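Local coordinates for protein putative uronate isomerase (Thermotoga maritima, PDB 4NAR) that probably acts as a racemase or isomerase related to lactate racemase, although its true substrate is not established, at residues Gly71-Thr75 with Asp280-Thr284; Arg269-Ile275 with Gly301-Tyr307; Tyr329-Tyr334 with Lys368-Glu372. One frame throughout, in Å; residues are numbered along the deposited sequence.

Interaction 1 (Gly71-Thr75 with Asp280-Thr284); sequences GTHRT and DEVWT. With SO4 (sulfate ion), chain B.
A pocket holding a sulfate ion, probably from the crystallisation liquor, joins the loop 71-75 to the start of helix 282-285, with Thr72 and Trp283 gripping the same ion. Thr72 N gives a bond to sulfate O2 (2.9 Å). Thr72 OG1, set between the backbone N and the carbonyl carbon (chi1 57°), meets sulfate O3 at 2.7 Å. From the far segment, Trp283 NE1 reaches sulfate O4 at 3.0 Å. His180 and Asn348 complete the grip. The His73 and Trp283 rings meet rim to rim, with planes 84° apart. His73 NE2 also lies 3.9 Å from Thr284 CG2, while His73 ND1 is bonded to Asp38.

Further out, Arg74 NE makes a short, nearly straight salt bridge to Asp280 OD2 (2.6 Å). The oxygen lies in the guanidinium plane, but the carboxylate is turned 52° against it. Arg313 also holds Asp280, and Glu80 holds Arg74 NH2. A methionine in place of Arg74 would probably leave Asp280 without its mate across the contact and Glu80 without this salt-bridge partner. One water links Arg74 N to Glu281 OE2. Met320 of helix 318-327 and Asn348 of helix 347-357 both touch Thr72 and Trp283.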
loop_
_atom_site.group_PDB
_atom_site.type_symbol
_atom_site.label_atom_id
_atom_site.label_comp_id
_atom_site.label_asym_id
_atom_site.label_seq_id
_atom_site.Cartn_x
_atom_site.Cartn_y
_atom_site.Cartn_z
ATOM N N GLY A 71 -2.607 -1.996 -7.728
ATOM C CA GLY A 71 -1.807 -3.138 -7.304
ATOM C C GLY A 71 -2.604 -4.415 -7.576
ATOM O O GLY A 71 -3.232 -4.542 -8.636
ATOM N N THR A 72 -2.614 -5.356 -6.630
ATOM C CA THR A 72 -3.430 -6.571 -6.803
ATOM C C THR A 72 -4.901 -6.394 -6.399
ATOM O O THR A 72 -5.693 -7.336 -6.533
ATOM C CB THR A 72 -2.875 -7.779 -6.005
ATOM O OG1 THR A 72 -2.786 -7.435 -4.621
ATOM C CG2 THR A 72 -1.496 -8.201 -6.514
ATOM N N HIS A 73 -5.259 -5.205 -5.901
ATOM C CA HIS A 73 -6.616 -4.952 -5.397
ATOM C C HIS A 73 -7.696 -5.007 -6.476
ATOM O O HIS A 73 -7.401 -4.876 -7.670
ATOM C CB HIS A 73 -6.712 -3.588 -4.712
ATOM C CG HIS A 73 -5.739 -3.395 -3.597
ATOM N ND1 HIS A 73 -5.544 -2.169 -2.994
ATOM C CD2 HIS A 73 -4.897 -4.259 -2.985
ATOM C CE1 HIS A 73 -4.626 -2.291 -2.049
ATOM N NE2 HIS A 73 -4.216 -3.548 -2.024
ATOM N N ARG A 74 -8.949 -5.156 -6.041
ATOM C CA ARG A 74 -10.089 -5.272 -6.964
ATOM C C ARG A 74 -10.240 -4.035 -7.845
ATOM O O ARG A 74 -9.718 -2.954 -7.525
ATOM C CB ARG A 74 -11.414 -5.537 -6.216
ATOM C CG ARG A 74 -11.845 -4.435 -5.209
ATOM C CD ARG A 74 -13.329 -4.618 -4.798
ATOM N NE ARG A 74 -13.816 -3.594 -3.869
ATOM C CZ ARG A 74 -14.279 -2.396 -4.239
ATOM N NH1 ARG A 74 -14.308 -2.059 -5.527
ATOM N NH2 ARG A 74 -14.703 -1.525 -3.318
ATOM N N THR A 75 -10.944 -4.201 -8.960
ATOM C CA THR A 75 -11.298 -3.078 -9.804
ATOM C C THR A 75 -12.299 -2.209 -9.067
ATOM O O THR A 75 -13.040 -2.684 -8.193
ATOM C CB THR A 75 -11.946 -3.543 -11.121
ATOM O OG1 THR A 75 -13.022 -4.451 -10.819
ATOM C CG2 THR A 75 -10.923 -4.245 -11.991
ATOM N N ASP A 280 -11.161 -3.929 2.676
ATOM C CA ASP A 280 -12.226 -4.742 2.104
ATOM C C ASP A 280 -12.102 -6.225 2.470
ATOM O O ASP A 280 -13.052 -7.012 2.349
ATOM C CB ASP A 280 -12.118 -4.604 0.577
ATOM C CG ASP A 280 -13.410 -4.211 -0.051
ATOM O OD1 ASP A 280 -14.358 -3.984 0.719
ATOM O OD2 ASP A 280 -13.493 -4.125 -1.299
ATOM N N GLU A 281 -10.902 -6.601 2.883
ATOM C CA GLU A 281 -10.536 -8.000 2.949
ATOM C C GLU A 281 -9.287 -8.069 3.793
ATOM O O GLU A 281 -8.680 -7.027 4.099
ATOM C CB GLU A 281 -10.234 -8.512 1.542
ATOM C CG GLU A 281 -9.056 -7.796 0.909
ATOM C CD GLU A 281 -9.122 -7.728 -0.615
ATOM O OE1 GLU A 281 -10.144 -8.156 -1.202
ATOM O OE2 GLU A 281 -8.145 -7.226 -1.228
ATOM N N VAL A 282 -8.901 -9.286 4.170
ATOM C CA VAL A 282 -7.764 -9.479 5.075
ATOM C C VAL A 282 -6.461 -8.889 4.507
ATOM O O VAL A 282 -5.640 -8.325 5.252
ATOM C CB VAL A 282 -7.589 -10.960 5.444
ATOM C CG1 VAL A 282 -6.433 -11.133 6.409
ATOM C CG2 VAL A 282 -8.893 -11.498 6.066
ATOM N N TRP A 283 -6.303 -8.992 3.186
ATOM C CA TRP A 283 -5.148 -8.431 2.487
ATOM C C TRP A 283 -4.842 -7.010 2.946
ATOM O O TRP A 283 -3.687 -6.683 3.188
ATOM C CB TRP A 283 -5.376 -8.429 0.975
ATOM C CG TRP A 283 -4.109 -8.296 0.154
ATOM C CD1 TRP A 283 -3.658 -7.180 -0.512
ATOM C CD2 TRP A 283 -3.152 -9.331 -0.110
ATOM N NE1 TRP A 283 -2.480 -7.466 -1.172
ATOM C CE2 TRP A 283 -2.147 -8.778 -0.941
ATOM C CE3 TRP A 283 -3.055 -10.681 0.265
ATOM C CZ2 TRP A 283 -1.046 -9.532 -1.395
ATOM C CZ3 TRP A 283 -1.973 -11.427 -0.188
ATOM C CH2 TRP A 283 -0.974 -10.848 -1.001
ATOM N N THR A 284 -5.860 -6.163 3.072
ATOM C CA THR A 284 -5.613 -4.826 3.599
ATOM C C THR A 284 -5.837 -4.705 5.111
ATOM O O THR A 284 -5.133 -3.931 5.781
ATOM C CB THR A 284 -6.423 -3.756 2.877
ATOM O OG1 THR A 284 -7.804 -4.156 2.822
ATOM C CG2 THR A 284 -5.876 -3.545 1.477
HETATM S S SO4 B . -0.169 -5.430 -3.466
HETATM O O1 SO4 B . 1.235 -4.990 -3.538
HETATM O O2 SO4 B . -0.983 -4.592 -4.361
HETATM O O3 SO4 B . -0.252 -6.845 -3.856
HETATM O O4 SO4 B . -0.657 -5.285 -2.078
HETATM O O HOH W 1 -9.457 -5.239 -3.123
#

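Interaction 2 (Arg269-Ile275 with Gly301-Tyr307); sequences RRAVQVI and GGQIIIY
Arg269-Ile275 and Gly301-Tyr307 are neighbouring strands of a five-stranded parallel sheet. The chain between them passes through the short helices 282-285 and 287-290, so they form a beta-alpha-beta unit. The strands run 19° apart. Backbone bonds link Gln303, Ile305 and Tyr307 in turn with Arg269, Ala271, Gln273 and Ile275.

One face carries Arg270, Val272, Val274, Gln303, Ile305 and Tyr307. Val272 is its central bump. Its torsion, with CG1 anti to the backbone N (chi1 174°), aims CG1 at Tyr307 and CG2 at Ile305. Val272 CG1 sits against Tyr307 CB at 3.7 Å, and Val272 CG2 meets Ile305 CD1 at 4.0 Å. Val272 thus fills the hollow between Ile305 and Tyr307. Val272 CG1 and Val274 CG1 approach the Tyr307 ring obliquely, with Tyr307 CD2 4.4 Å from Val274 CG1. Trp411 of strand 409-412 packs on Val272 and Val274 from the other flank, and Ile376 of strand 373-379 packs on Ile305. At the polar end, Arg270 and Gln303 lie side by side and point the same way. Gln303 OE1 rests against Arg270 CG (3.3 Å), while Arg270 NE is bonded to Ser409.

The opposite face is shaped by Ala271. It is a low point beside Ile304, and Met298 touches both residues. Gln273 turns its amide away from the partner strand, to Gly288 O and Gly416 N. Past the strand end, Ile275 CG1 meets Ile306 CG2 of this face at 3.9 Å.

At one end, Arg269 NH2 makes a weak bond to Gly301 O. At the other, Tyr307 O accepts from Ile275 N (3.0 Å), and a water that donates to Tyr307 O at 2.8 Å also donates to Ile275 O.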
loop_
_atom_site.group_PDB
_atom_site.type_symbol
_atom_site.label_atom_id
_atom_site.label_comp_id
_atom_site.label_asym_id
_atom_site.label_seq_id
_atom_site.Cartn_x
_atom_site.Cartn_y
_atom_site.Cartn_z
ATOM N N ARG A 269 -0.974 -6.128 26.002
ATOM C CA ARG A 269 -1.444 -7.506 26.100
ATOM C C ARG A 269 -2.635 -7.712 25.155
ATOM O O ARG A 269 -2.877 -8.816 24.659
ATOM C CB ARG A 269 -1.778 -7.876 27.552
ATOM C CG ARG A 269 -3.143 -8.544 27.731
ATOM C CD ARG A 269 -3.131 -9.655 28.786
ATOM N NE ARG A 269 -2.209 -10.749 28.454
ATOM C CZ ARG A 269 -2.431 -11.692 27.531
ATOM N NH1 ARG A 269 -3.550 -11.691 26.802
ATOM N NH2 ARG A 269 -1.519 -12.639 27.330
ATOM N N ARG A 270 -3.353 -6.628 24.885
ATOM C CA ARG A 270 -4.507 -6.666 23.989
ATOM C C ARG A 270 -4.556 -5.390 23.156
ATOM O O ARG A 270 -4.449 -4.278 23.689
ATOM C CB ARG A 270 -5.814 -6.805 24.783
ATOM C CG ARG A 270 -6.332 -8.229 24.922
ATOM C CD ARG A 270 -6.808 -8.550 26.345
ATOM N NE ARG A 270 -7.838 -7.630 26.825
ATOM C CZ ARG A 270 -9.149 -7.838 26.715
ATOM N NH1 ARG A 270 -9.608 -8.937 26.123
ATOM N NH2 ARG A 270 -10.005 -6.940 27.187
ATOM N N ALA A 271 -4.711 -5.552 21.847
ATOM C CA ALA A 271 -4.923 -4.420 20.949
ATOM C C ALA A 271 -6.067 -4.758 20.008
ATOM O O ALA A 271 -6.031 -5.791 19.319
ATOM C CB ALA A 271 -3.649 -4.102 20.157
ATOM N N VAL A 272 -7.095 -3.912 19.995
ATOM C CA VAL A 272 -8.164 -4.062 19.014
ATOM C C VAL A 272 -7.957 -3.031 17.915
ATOM O O VAL A 272 -8.036 -1.821 18.163
ATOM C CB VAL A 272 -9.573 -3.885 19.622
ATOM C CG1 VAL A 272 -10.642 -3.914 18.529
ATOM C CG2 VAL A 272 -9.854 -4.966 20.665
ATOM N N GLN A 273 -7.666 -3.517 16.709
ATOM C CA GLN A 273 -7.550 -2.651 15.548
ATOM C C GLN A 273 -8.937 -2.440 14.930
ATOM O O GLN A 273 -9.506 -3.345 14.314
ATOM C CB GLN A 273 -6.558 -3.242 14.538
ATOM C CG GLN A 273 -5.097 -3.113 14.980
ATOM C CD GLN A 273 -4.512 -1.721 14.730
ATOM O OE1 GLN A 273 -5.240 -0.723 14.629
ATOM N NE2 GLN A 273 -3.181 -1.650 14.641
ATOM N N VAL A 274 -9.484 -1.244 15.111
ATOM C CA VAL A 274 -10.844 -0.953 14.659
ATOM C C VAL A 274 -10.851 -0.567 13.165
ATOM O O VAL A 274 -10.576 0.578 12.811
ATOM C CB VAL A 274 -11.458 0.164 15.529
ATOM C CG1 VAL A 274 -12.878 0.499 15.083
ATOM C CG2 VAL A 274 -11.391 -0.232 17.009
ATOM N N ILE A 275 -11.162 -1.527 12.293
ATOM C CA ILE A 275 -10.943 -1.359 10.850
ATOM C C ILE A 275 -12.113 -0.695 10.120
ATOM O O ILE A 275 -13.272 -1.106 10.275
ATOM C CB ILE A 275 -10.637 -2.722 10.145
ATOM C CG1 ILE A 275 -9.504 -3.472 10.846
ATOM C CG2 ILE A 275 -10.308 -2.515 8.668
ATOM C CD1 ILE A 275 -8.257 -2.643 11.044
ATOM N N GLY A 301 2.646 -13.380 23.876
ATOM C CA GLY A 301 1.310 -13.887 24.146
ATOM C C GLY A 301 0.232 -12.822 23.985
ATOM O O GLY A 301 -0.950 -13.067 24.264
ATOM N N GLY A 302 0.631 -11.631 23.540
ATOM C CA GLY A 302 -0.323 -10.557 23.333
ATOM C C GLY A 302 -1.296 -10.881 22.216
ATOM O O GLY A 302 -0.999 -11.678 21.318
ATOM N N GLN A 303 -2.465 -10.261 22.268
ATOM C CA GLN A 303 -3.485 -10.504 21.268
ATOM C C GLN A 303 -3.675 -9.291 20.378
ATOM O O GLN A 303 -3.948 -8.183 20.873
ATOM C CB GLN A 303 -4.821 -10.813 21.926
ATOM C CG GLN A 303 -4.892 -12.151 22.633
ATOM C CD GLN A 303 -6.182 -12.294 23.420
ATOM O OE1 GLN A 303 -6.545 -11.408 24.198
ATOM N NE2 GLN A 303 -6.889 -13.397 23.209
ATOM N N ILE A 304 -3.534 -9.506 19.069
ATOM C CA ILE A 304 -4.007 -8.535 18.097
ATOM C C ILE A 304 -5.356 -8.995 17.543
ATOM O O ILE A 304 -5.466 -10.086 16.965
ATOM C CB ILE A 304 -3.017 -8.332 16.946
ATOM C CG1 ILE A 304 -1.637 -7.997 17.500
ATOM C CG2 ILE A 304 -3.504 -7.208 16.043
ATOM C CD1 ILE A 304 -0.627 -7.627 16.438
ATOM N N ILE A 305 -6.373 -8.159 17.734
ATOM C CA ILE A 305 -7.722 -8.433 17.265
ATOM C C ILE A 305 -8.098 -7.478 16.144
ATOM O O ILE A 305 -8.240 -6.265 16.350
ATOM C CB ILE A 305 -8.748 -8.280 18.410
ATOM C CG1 ILE A 305 -8.467 -9.307 19.505
ATOM C CG2 ILE A 305 -10.176 -8.404 17.882
ATOM C CD1 ILE A 305 -8.898 -8.847 20.888
ATOM N N ILE A 306 -8.279 -8.033 14.955
ATOM C CA ILE A 306 -8.645 -7.252 13.793
ATOM C C ILE A 306 -10.171 -7.200 13.723
ATOM O O ILE A 306 -10.840 -8.146 13.269
ATOM C CB ILE A 306 -8.029 -7.872 12.527
ATOM C CG1 ILE A 306 -6.507 -7.744 12.605
ATOM C CG2 ILE A 306 -8.579 -7.210 11.252
ATOM C CD1 ILE A 306 -5.782 -8.878 11.924
ATOM N N TYR A 307 -10.727 -6.095 14.202
ATOM C CA TYR A 307 -12.169 -5.990 14.311
ATOM C C TYR A 307 -12.707 -5.339 13.045
ATOM O O TYR A 307 -12.452 -4.156 12.783
ATOM C CB TYR A 307 -12.534 -5.217 15.582
ATOM C CG TYR A 307 -13.999 -4.871 15.746
ATOM C CD1 TYR A 307 -15.000 -5.846 15.663
ATOM C CD2 TYR A 307 -14.378 -3.568 16.024
ATOM C CE1 TYR A 307 -16.362 -5.504 15.834
ATOM C CE2 TYR A 307 -15.713 -3.218 16.199
ATOM C CZ TYR A 307 -16.701 -4.177 16.104
ATOM O OH TYR A 307 -18.011 -3.779 16.288
HETATM O O HOH W 2 -14.302 -2.007 12.950
#

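Interaction 3 (Tyr329-Tyr334 with Lys368-Glu372); sequences YHCKDY and KEEFE
Tyr329 only approaches Phe371: its carbonyl O lies 4.5 Å from Phe371 CZ. Its side chain turns the other way, and its hydroxyl bonds to His352.

His330 makes the first firm contact. His330 ND1 gives a straight bond (170°) to Glu369 OE2; the 2.5 Å length is unusually short and its exact value is doubtful. Glu369 OE2 comes in at the ring edge, near its plane, and ring and carboxylate are nearly coplanar (16°).

Cys331 takes the other oxygen of the same carboxylate. Cys331 N bonds to Glu369 OE1 at 2.8 Å, nearly along the C-O axis. Two bonds thus fix the rotation of the carboxylate, which the extended Glu369 side chain carries across from the strand. Phe371 points its ring edge at Cys331 N, and Phe371 CE2 lies 3.8 Å from Cys331 CB. Arg357 makes a cation-pi contact with this ring.

Cys331 is also the N-cap of helix 332-341. Its SG accepts a weak bond from Tyr334 N. Tyr334 packs on the same carboxylate: Tyr334 CB is 3.3 Å from Glu369 OE1, and the tyrosine ring lies over one face of the His330 ring. The helix start would probably stabilise a negative charge on Glu369.

The arrangement is a histidine-carboxylate hydrogen bond at a capped helix N-terminus. It ties that helix to the small antiparallel pair of strands 360-362 and 369-371.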
loop_
_atom_site.group_PDB
_atom_site.type_symbol
_atom_site.label_atom_id
_atom_site.label_comp_id
_atom_site.label_asym_id
_atom_site.label_seq_id
_atom_site.Cartn_x
_atom_site.Cartn_y
_atom_site.Cartn_z
ATOM N N TYR A 329 -1.743 -19.023 7.677
ATOM C CA TYR A 329 -0.886 -18.003 8.278
ATOM C C TYR A 329 0.160 -18.577 9.226
ATOM O O TYR A 329 -0.171 -19.175 10.248
ATOM C CB TYR A 329 -1.747 -16.947 8.962
ATOM C CG TYR A 329 -2.529 -16.089 7.982
ATOM C CD1 TYR A 329 -1.993 -14.892 7.496
ATOM C CD2 TYR A 329 -3.792 -16.469 7.541
ATOM C CE1 TYR A 329 -2.702 -14.092 6.596
ATOM C CE2 TYR A 329 -4.512 -15.676 6.653
ATOM C CZ TYR A 329 -3.958 -14.483 6.180
ATOM O OH TYR A 329 -4.648 -13.683 5.287
ATOM N N HIS A 330 1.429 -18.364 8.888
ATOM C CA HIS A 330 2.537 -18.989 9.598
ATOM C C HIS A 330 3.758 -18.080 9.655
ATOM O O HIS A 330 3.811 -17.058 8.961
ATOM C CB HIS A 330 2.943 -20.276 8.881
ATOM C CG HIS A 330 1.840 -21.285 8.758
ATOM N ND1 HIS A 330 1.643 -22.282 9.685
ATOM C CD2 HIS A 330 0.887 -21.456 7.803
ATOM C CE1 HIS A 330 0.614 -23.032 9.313
ATOM N NE2 HIS A 330 0.138 -22.548 8.180
ATOM N N CYS A 331 4.742 -18.472 10.471
ATOM C CA CYS A 331 5.967 -17.702 10.656
ATOM C C CYS A 331 6.896 -17.896 9.460
ATOM O O CYS A 331 6.678 -18.784 8.615
ATOM C CB CYS A 331 6.686 -18.116 11.954
ATOM S SG CYS A 331 7.413 -19.810 11.928
ATOM N N LYS A 332 7.942 -17.071 9.412
ATOM C CA LYS A 332 8.848 -17.047 8.274
ATOM C C LYS A 332 9.514 -18.388 8.015
ATOM O O LYS A 332 9.621 -18.811 6.858
ATOM C CB LYS A 332 9.918 -15.971 8.449
ATOM C CG LYS A 332 10.572 -15.564 7.134
ATOM C CD LYS A 332 11.982 -15.052 7.350
ATOM C CE LYS A 332 12.008 -13.920 8.347
ATOM N NZ LYS A 332 13.224 -13.061 8.175
ATOM N N ASP A 333 9.962 -19.054 9.076
ATOM C CA ASP A 333 10.685 -20.315 8.915
ATOM C C ASP A 333 9.796 -21.461 8.436
ATOM O O ASP A 333 10.252 -22.328 7.689
ATOM C CB ASP A 333 11.474 -20.692 10.176
ATOM C CG ASP A 333 12.754 -19.874 10.326
ATOM O OD1 ASP A 333 13.191 -19.228 9.339
ATOM O OD2 ASP A 333 13.326 -19.880 11.439
ATOM N N TYR A 334 8.530 -21.454 8.838
ATOM C CA TYR A 334 7.576 -22.416 8.296
ATOM C C TYR A 334 7.361 -22.181 6.799
ATOM O O TYR A 334 7.259 -23.132 6.014
ATOM C CB TYR A 334 6.236 -22.330 9.027
ATOM C CG TYR A 334 5.185 -23.249 8.449
ATOM C CD1 TYR A 334 4.924 -24.488 9.023
ATOM C CD2 TYR A 334 4.464 -22.888 7.317
ATOM C CE1 TYR A 334 3.960 -25.342 8.478
ATOM C CE2 TYR A 334 3.512 -23.725 6.765
ATOM C CZ TYR A 334 3.254 -24.949 7.349
ATOM O OH TYR A 334 2.291 -25.768 6.794
ATOM N N LYS A 368 6.545 -28.116 14.558
ATOM C CA LYS A 368 5.757 -27.293 15.467
ATOM C C LYS A 368 6.119 -25.801 15.426
ATOM O O LYS A 368 7.292 -25.426 15.300
ATOM C CB LYS A 368 5.870 -27.845 16.888
ATOM C CG LYS A 368 5.380 -29.289 17.009
ATOM C CD LYS A 368 5.692 -29.903 18.375
ATOM C CE LYS A 368 5.105 -31.312 18.460
ATOM N NZ LYS A 368 6.053 -32.298 19.076
ATOM N N GLU A 369 5.094 -24.957 15.530
ATOM C CA GLU A 369 5.277 -23.507 15.558
ATOM C C GLU A 369 4.869 -22.917 16.914
ATOM O O GLU A 369 3.863 -23.325 17.507
ATOM C CB GLU A 369 4.451 -22.839 14.450
ATOM C CG GLU A 369 5.047 -22.916 13.045
ATOM C CD GLU A 369 4.181 -22.215 11.986
ATOM O OE1 GLU A 369 4.547 -21.095 11.529
ATOM O OE2 GLU A 369 3.133 -22.792 11.601
ATOM N N GLU A 370 5.656 -21.958 17.388
ATOM C CA GLU A 370 5.296 -21.137 18.533
ATOM C C GLU A 370 5.343 -19.712 18.019
ATOM O O GLU A 370 6.162 -19.406 17.151
ATOM C CB GLU A 370 6.300 -21.310 19.678
ATOM C CG GLU A 370 6.402 -22.740 20.225
ATOM C CD GLU A 370 7.287 -22.820 21.470
ATOM O OE1 GLU A 370 7.705 -21.750 21.974
ATOM O OE2 GLU A 370 7.565 -23.945 21.946
ATOM N N PHE A 371 4.478 -18.841 18.540
ATOM C CA PHE A 371 4.369 -17.478 18.015
ATOM C C PHE A 371 4.529 -16.432 19.104
ATOM O O PHE A 371 4.080 -16.634 20.235
ATOM C CB PHE A 371 3.022 -17.276 17.307
ATOM C CG PHE A 371 2.860 -18.109 16.064
ATOM C CD1 PHE A 371 2.143 -19.304 16.089
ATOM C CD2 PHE A 371 3.447 -17.712 14.864
ATOM C CE1 PHE A 371 2.003 -20.086 14.930
ATOM C CE2 PHE A 371 3.317 -18.493 13.697
ATOM C CZ PHE A 371 2.594 -19.677 13.732
ATOM N N GLU A 372 5.139 -15.304 18.754
ATOM C CA GLU A 372 5.299 -14.214 19.705
ATOM C C GLU A 372 3.961 -13.612 20.159
ATOM O O GLU A 372 3.822 -13.210 21.317
ATOM C CB GLU A 372 6.218 -13.135 19.137
ATOM C CG GLU A 372 7.700 -13.363 19.462
ATOM C CD GLU A 372 8.050 -12.955 20.889
ATOM O OE1 GLU A 372 7.427 -11.995 21.408
ATOM O OE2 GLU A 372 8.948 -13.587 21.490
#

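In the fold
Along the chain, 71-75 comes first, then 269-275, 280-284 and 301-307, so interactions 1 and 2 interleave. Interaction 3 comes after both. Interaction 1 bridges the two halves of the fold, since its loop 71-75 follows a strand of the seven-stranded mixed sheet while 280-284 follows a strand of the parallel sheet. Interaction 2 lies inside that parallel sheet, its centre about 21 Å from that of interaction 1. The centre of interaction 3 is about 18 Å from that of interaction 2 and about 24 Å from that of interaction 1. Val282 packs on Tyr329 OH, and a probable hydrogen bond joins Gly301 N to Glu372 O. The sulfate site between the halves is consistent with a ligand pocket there.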